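Local coordinates for DUF2666 domain-containing protein (PDB 3V68) that is of unknown function but probably binds double-stranded DNA, at residues T140-G144 with S145-V149; N171-A174 with V175-K179; E207-Q210 with L211-F215. One frame throughout, in Å; residues are numbered along the deposited sequence.

Contact 1: T140-G144 with S145-V149; sequences TARYG and SWIVV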
# COMPACT_ATOMS: atom_id res chain seq x y z
N THR A 140 4.44 -16.09 3.97
CA THR A 140 5.56 -16.77 4.60
C THR A 140 6.78 -16.63 3.71
O THR A 140 6.74 -16.96 2.53
CB THR A 140 5.24 -18.26 4.87
OG1 THR A 140 4.15 -18.35 5.78
CG2 THR A 140 6.44 -18.98 5.46
N ALA A 141 7.86 -16.11 4.30
CA ALA A 141 9.10 -15.90 3.58
C ALA A 141 10.29 -16.35 4.40
O ALA A 141 10.45 -15.95 5.56
CB ALA A 141 9.26 -14.43 3.20
N ARG A 142 11.11 -17.21 3.81
CA ARG A 142 12.44 -17.48 4.34
C ARG A 142 13.43 -17.58 3.18
O ARG A 142 13.31 -18.46 2.32
CB ARG A 142 12.48 -18.74 5.20
CG ARG A 142 13.73 -18.82 6.10
CD ARG A 142 14.93 -19.44 5.39
NE ARG A 142 16.18 -19.22 6.12
CZ ARG A 142 17.29 -19.92 5.94
NH1 ARG A 142 17.33 -20.92 5.06
NH2 ARG A 142 18.37 -19.64 6.66
N TYR A 143 14.39 -16.67 3.16
CA TYR A 143 15.42 -16.64 2.13
C TYR A 143 16.67 -16.00 2.70
O TYR A 143 16.67 -14.82 3.07
CB TYR A 143 14.92 -15.88 0.90
CG TYR A 143 15.83 -16.02 -0.30
CD1 TYR A 143 15.94 -17.25 -0.96
CD2 TYR A 143 16.58 -14.95 -0.78
CE1 TYR A 143 16.78 -17.39 -2.06
CE2 TYR A 143 17.41 -15.09 -1.88
CZ TYR A 143 17.51 -16.31 -2.52
OH TYR A 143 18.33 -16.47 -3.61
N GLY A 144 17.75 -16.78 2.76
CA GLY A 144 18.97 -16.35 3.43
C GLY A 144 18.67 -16.08 4.89
O GLY A 144 18.04 -16.89 5.57
N SER A 145 19.11 -14.92 5.37
CA SER A 145 18.86 -14.51 6.75
C SER A 145 17.51 -13.80 6.92
O SER A 145 17.13 -13.45 8.04
CB SER A 145 20.00 -13.62 7.26
OG SER A 145 20.13 -12.45 6.48
N TRP A 146 16.79 -13.61 5.81
CA TRP A 146 15.51 -12.91 5.82
C TRP A 146 14.34 -13.87 6.07
O TRP A 146 14.08 -14.78 5.28
CB TRP A 146 15.31 -12.16 4.49
CG TRP A 146 13.96 -11.49 4.34
CD1 TRP A 146 13.43 -10.54 5.16
CD2 TRP A 146 13.01 -11.70 3.29
NE1 TRP A 146 12.19 -10.15 4.69
CE2 TRP A 146 11.91 -10.85 3.55
CE3 TRP A 146 12.98 -12.53 2.16
CZ2 TRP A 146 10.78 -10.81 2.72
CZ3 TRP A 146 11.86 -12.48 1.33
CH2 TRP A 146 10.78 -11.62 1.61
N ILE A 147 13.64 -13.65 7.18
CA ILE A 147 12.46 -14.43 7.52
C ILE A 147 11.30 -13.53 7.97
O ILE A 147 11.47 -12.69 8.85
CB ILE A 147 12.75 -15.52 8.59
CG1 ILE A 147 11.47 -16.31 8.91
CG2 ILE A 147 13.36 -14.92 9.85
CD1 ILE A 147 11.73 -17.70 9.47
N VAL A 148 10.15 -13.72 7.33
CA VAL A 148 8.92 -13.02 7.69
C VAL A 148 7.76 -14.01 7.67
O VAL A 148 7.56 -14.74 6.70
CB VAL A 148 8.60 -11.84 6.71
CG1 VAL A 148 7.19 -11.29 6.96
CG2 VAL A 148 9.62 -10.72 6.85
N VAL A 149 7.02 -14.05 8.77
CA VAL A 149 5.81 -14.86 8.82
C VAL A 149 4.68 -13.96 9.29
O VAL A 149 4.67 -13.51 10.44
CB VAL A 149 5.98 -16.08 9.75
CG1 VAL A 149 4.66 -16.81 9.92
CG2 VAL A 149 7.05 -17.03 9.20

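Contact 2: N171-A174 with V175-K179; sequences NETA and VNKIK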
# COMPACT_ATOMS: atom_id res chain seq x y z
N ASN A 171 1.92 -5.64 3.02
CA ASN A 171 2.28 -4.67 2.01
C ASN A 171 3.57 -3.94 2.38
O ASN A 171 4.44 -3.74 1.53
CB ASN A 171 1.14 -3.66 1.80
CG ASN A 171 1.44 -2.67 0.70
OD1 ASN A 171 1.46 -1.45 0.93
ND2 ASN A 171 1.68 -3.18 -0.50
N GLU A 172 3.69 -3.57 3.65
CA GLU A 172 4.89 -2.89 4.13
C GLU A 172 6.14 -3.74 3.96
O GLU A 172 7.17 -3.24 3.55
CB GLU A 172 4.71 -2.44 5.58
CG GLU A 172 3.81 -1.22 5.69
CD GLU A 172 3.24 -1.01 7.07
OE1 GLU A 172 3.32 -1.94 7.91
OE2 GLU A 172 2.70 0.09 7.31
N THR A 173 6.02 -5.04 4.24
CA THR A 173 7.14 -5.96 4.02
C THR A 173 7.54 -5.97 2.55
O THR A 173 8.73 -5.88 2.22
CB THR A 173 6.78 -7.38 4.49
OG1 THR A 173 6.73 -7.39 5.92
CG2 THR A 173 7.82 -8.41 4.01
N ALA A 174 6.55 -6.08 1.68
CA ALA A 174 6.80 -6.12 0.25
C ALA A 174 7.51 -4.86 -0.23
O ALA A 174 8.52 -4.93 -0.92
CB ALA A 174 5.51 -6.35 -0.54
N VAL A 175 6.97 -3.70 0.16
CA VAL A 175 7.55 -2.41 -0.21
C VAL A 175 8.98 -2.26 0.34
O VAL A 175 9.88 -1.80 -0.37
CB VAL A 175 6.64 -1.23 0.23
CG1 VAL A 175 7.31 0.12 -0.05
CG2 VAL A 175 5.31 -1.29 -0.49
N ASN A 176 9.19 -2.68 1.58
CA ASN A 176 10.52 -2.61 2.19
C ASN A 176 11.53 -3.49 1.46
O ASN A 176 12.67 -3.09 1.24
CB ASN A 176 10.44 -3.00 3.67
CG ASN A 176 11.81 -3.03 4.34
OD1 ASN A 176 12.58 -2.07 4.26
ND2 ASN A 176 12.12 -4.13 5.01
N LYS A 177 11.11 -4.69 1.07
CA LYS A 177 12.04 -5.68 0.55
C LYS A 177 12.28 -5.63 -0.95
O LYS A 177 13.32 -6.08 -1.42
CB LYS A 177 11.64 -7.10 1.00
CG LYS A 177 11.75 -7.33 2.51
CD LYS A 177 13.17 -7.10 3.05
CE LYS A 177 14.18 -8.11 2.50
NZ LYS A 177 15.55 -7.81 3.00
N ILE A 178 11.33 -5.10 -1.72
CA ILE A 178 11.52 -4.98 -3.17
C ILE A 178 12.80 -4.19 -3.49
O ILE A 178 13.56 -4.58 -4.38
CB ILE A 178 10.28 -4.37 -3.89
CG1 ILE A 178 9.13 -5.38 -3.91
CG2 ILE A 178 10.62 -3.97 -5.33
CD1 ILE A 178 7.77 -4.76 -4.18
N LYS A 179 13.04 -3.11 -2.76
CA LYS A 179 14.23 -2.30 -2.98
C LYS A 179 15.55 -3.02 -2.64
O LYS A 179 16.61 -2.63 -3.13
CB LYS A 179 14.14 -0.94 -2.28
CG LYS A 179 13.42 -0.94 -0.95
CD LYS A 179 13.56 0.41 -0.27
CE LYS A 179 13.02 0.38 1.15
NZ LYS A 179 13.81 -0.50 2.07

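Contact 3: E207-Q210 with L211-F215; sequences EIVQ and LFREF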
# COMPACT_ATOMS: atom_id res chain seq x y z
N GLU A 207 6.53 21.88 -9.88
CA GLU A 207 7.97 21.66 -9.89
C GLU A 207 8.37 20.25 -9.46
O GLU A 207 9.24 19.63 -10.08
CB GLU A 207 8.67 22.70 -9.02
CG GLU A 207 8.69 24.09 -9.64
CD GLU A 207 8.87 25.20 -8.61
OE1 GLU A 207 9.09 24.91 -7.42
OE2 GLU A 207 8.77 26.39 -9.01
N ILE A 208 7.75 19.75 -8.40
CA ILE A 208 8.15 18.44 -7.89
C ILE A 208 7.68 17.29 -8.79
O ILE A 208 8.38 16.29 -8.94
CB ILE A 208 7.78 18.22 -6.38
CG1 ILE A 208 8.68 17.12 -5.78
CG2 ILE A 208 6.28 17.95 -6.18
CD1 ILE A 208 8.46 16.83 -4.30
N VAL A 209 6.52 17.46 -9.42
CA VAL A 209 6.05 16.48 -10.40
C VAL A 209 7.00 16.43 -11.59
O VAL A 209 7.37 15.35 -12.05
CB VAL A 209 4.60 16.78 -10.86
CG1 VAL A 209 4.23 15.92 -12.07
CG2 VAL A 209 3.64 16.51 -9.73
N GLN A 210 7.42 17.60 -12.07
CA GLN A 210 8.38 17.68 -13.16
C GLN A 210 9.70 16.99 -12.79
O GLN A 210 10.25 16.23 -13.58
CB GLN A 210 8.61 19.13 -13.57
CG GLN A 210 9.53 19.30 -14.77
CD GLN A 210 8.96 18.72 -16.05
OE1 GLN A 210 7.75 18.65 -16.24
NE2 GLN A 210 9.84 18.30 -16.94
N LEU A 211 10.19 17.26 -11.58
CA LEU A 211 11.40 16.61 -11.10
C LEU A 211 11.24 15.09 -11.06
O LEU A 211 12.14 14.35 -11.47
CB LEU A 211 11.81 17.15 -9.73
CG LEU A 211 13.17 16.66 -9.21
CD1 LEU A 211 14.32 17.09 -10.11
CD2 LEU A 211 13.41 17.13 -7.77
N PHE A 212 10.08 14.62 -10.60
CA PHE A 212 9.80 13.19 -10.65
C PHE A 212 9.84 12.64 -12.08
O PHE A 212 10.41 11.58 -12.33
CB PHE A 212 8.45 12.84 -10.01
CG PHE A 212 7.93 11.51 -10.46
CD1 PHE A 212 8.39 10.34 -9.88
CD2 PHE A 212 7.03 11.44 -11.52
CE1 PHE A 212 7.95 9.10 -10.34
CE2 PHE A 212 6.58 10.21 -11.99
CZ PHE A 212 7.04 9.04 -11.39
N ARG A 213 9.23 13.37 -13.02
CA ARG A 213 9.19 12.91 -14.41
C ARG A 213 10.57 12.82 -15.05
O ARG A 213 10.80 12.01 -15.94
CB ARG A 213 8.26 13.78 -15.25
CG ARG A 213 6.81 13.69 -14.84
CD ARG A 213 5.91 14.16 -15.96
NE ARG A 213 4.54 14.37 -15.51
CZ ARG A 213 3.63 13.41 -15.34
NH1 ARG A 213 3.94 12.14 -15.59
NH2 ARG A 213 2.41 13.72 -14.93
N GLU A 214 11.50 13.65 -14.57
CA GLU A 214 12.86 13.65 -15.07
C GLU A 214 13.75 12.61 -14.40
O GLU A 214 14.92 12.46 -14.79
CB GLU A 214 13.47 15.05 -14.90
CG GLU A 214 12.81 16.08 -15.79
CD GLU A 214 13.06 17.49 -15.34
OE1 GLU A 214 12.59 18.42 -16.03
OE2 GLU A 214 13.71 17.69 -14.29
N PHE A 215 13.22 11.90 -13.41
CA PHE A 215 13.99 10.90 -12.69
C PHE A 215 14.28 9.71 -13.59
O PHE A 215 13.37 9.08 -14.12
CB PHE A 215 13.29 10.46 -11.40
CG PHE A 215 13.97 9.32 -10.69
CD1 PHE A 215 15.06 9.55 -9.85
CD2 PHE A 215 13.51 8.01 -10.85
CE1 PHE A 215 15.69 8.49 -9.19
CE2 PHE A 215 14.12 6.95 -10.19
CZ PHE A 215 15.22 7.19 -9.36

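Contact 1: T140-G144 with S145-V149
Ser145 and Gly144 form the two corners of a type II' turn that reverses the chain between Tyr143 and Trp146. Gly144 takes a positive phi of 61°, which suits the glycine position of such a turn. Trp146 comes next and pairs twice with Tyr143 through the backbone, Tyr143 N to Trp146 O at 2.9 Å and Trp146 N to Tyr143 O at 3.0 Å. With CG anti to the backbone N (chi1 176°), the indole is carried back over the neighbouring strand. Its six-membered ring receives the methyl of Ala141 over one face, CB lying 3.9 Å from the centroid in a CH-pi contact and 3.6 Å from CH2 of the indole. Tyr143 CB meets the same indole at its edge, near the ring plane. Elsewhere on the indole, Lys177 makes a cation-pi contact and Phe181 an edge-to-face one, both from helix 160-181. Ile147 turns to the other face of the sheet, where its CD1 lies 4.1 Å from CG of Arg142 and the two side chains slant past each other; its CA also makes a CA-H...O contact with Ala141 O. Val148 returns to the tryptophan's face and exchanges two backbone bonds with Ala141, Ala141 N to Val148 O being 2.8 Å long. Val149 closes the walk as the non-hydrogen-bonded partner of Thr140, their methyls CG2 and CG2 4.3 Å apart; the hydroxyl of Thr140 bonds to Asn138. The alternation of hydrogen-bonded and non-hydrogen-bonded pairs around a two-residue type II' turn is that of a classic tight beta hairpin, here at one side of a four-stranded antiparallel sheet with its Trp146 face packed on a helix.

Contact 2: N171-A174 with V175-K179
Ile178 folds its side chain back over the carbonyl of Ala174, one turn earlier, and this is the close-packed side of the contact. CG1 of Ile178 stands anti to its carbonyl carbon (chi1 -72°), which brings CG1 to 3.1 Å and CD1 to 3.3 Å from Ala174 O. That same oxygen accepts the N-H of Ile178, and a weak second bond from Lys177 N. Beyond the turn, Ile178 presses on Leu33 of helix 26-43 and on Phe220 and Tyr224 of helix 219-231, while Ala174 meets Ser37. An alanine in place of Ile178 would probably open a gap between these helices and uncover the Ala174 carbonyl on that side. Val175 does the same three residues earlier: its CG2 sits 3.3 Å from Asn171 O, the acceptor of its own N-H, and 4.1 Å from Asn171 ND2, the two side chains lying across one another. Asn171 ND2 makes a weak hydrogen bond to Ser37 OG. Thr173 is buried too, on the side facing strand 146-153, and bonds through its hydroxyl to Lys150. Lys177 is bent at both chi2 and chi3; its CG passes 4.3 Å from CG2 of Thr173, and its ammonium pairs with Asp180.

The looser side belongs to Asn176, which is exposed, and to the partly exposed Glu172, whose carboxylate bonds to Ser241. Across the turn these two are joined through the backbone, Asn176 N to Glu172 O at 2.9 Å. The successive i to i+4 backbone bonds make this an alpha-helix with Ala174 and Ile178 turned to neighbouring helices, Thr173 and Lys177 to the hairpin, and Asn176 to solvent.

Contact 3: E207-Q210 with L211-F215
Gln210 and Glu214, one turn apart, cross obliquely and join through a side-chain bond: Gln210 NE2 gives a hydrogen to Glu214 OE1 at 2.9 Å, close to straight at 169°. The amide and carboxylate planes stand 75° apart. The nitrogen's partner lies in the plane of the amide, whereas the oxygen is met from above the carboxylate plane. A bend at chi2 (65°) turns the Gln210 amide toward the later turn, while the Glu214 chain runs extended beyond CG.

Val209 and Arg213 are arranged differently, side by side and pointing the same way. The extended arginine carries its NE past CG1 of Val209 at 3.8 Å, the methyl meeting the guanidinium obliquely, and both side chains also touch Leu66 of helix 66-73. Phe212 has its ring edge toward Val209 O, which lies in the ring plane, 4.0 Å from CD2 of Phe212; the ring itself packs on Ala225 and Ala226 of helix 219-231.

Beneath them the backbone keeps its i to i+4 bonds as far as Glu214 N to Gln210 O. This is the last stretch of an amphipathic alpha-helix, with an i to i+4 Gln-Glu pair on its exposed face.

Overall arrangement
Along the chain the three contacts follow in series, all within the second of the protein's two DUF2666 domains. Contacts 1 and 2 are direct neighbours, their centres about 13 Å apart: strand 146-153 leads on to helix 160-181, and the Trp146 face of the hairpin packs on that helix. Contact 3 stands apart on helix 202-213, its centre about 24 Å from that of contact 2 and about 36 Å from that of contact 1, touching neither. Helix 219-231 bridges the distance, since it packs against Ile178 in contact 2 and Phe212 in contact 3. The fold thus runs from a sheet through helix 160-181 to the outlying helix 202-213.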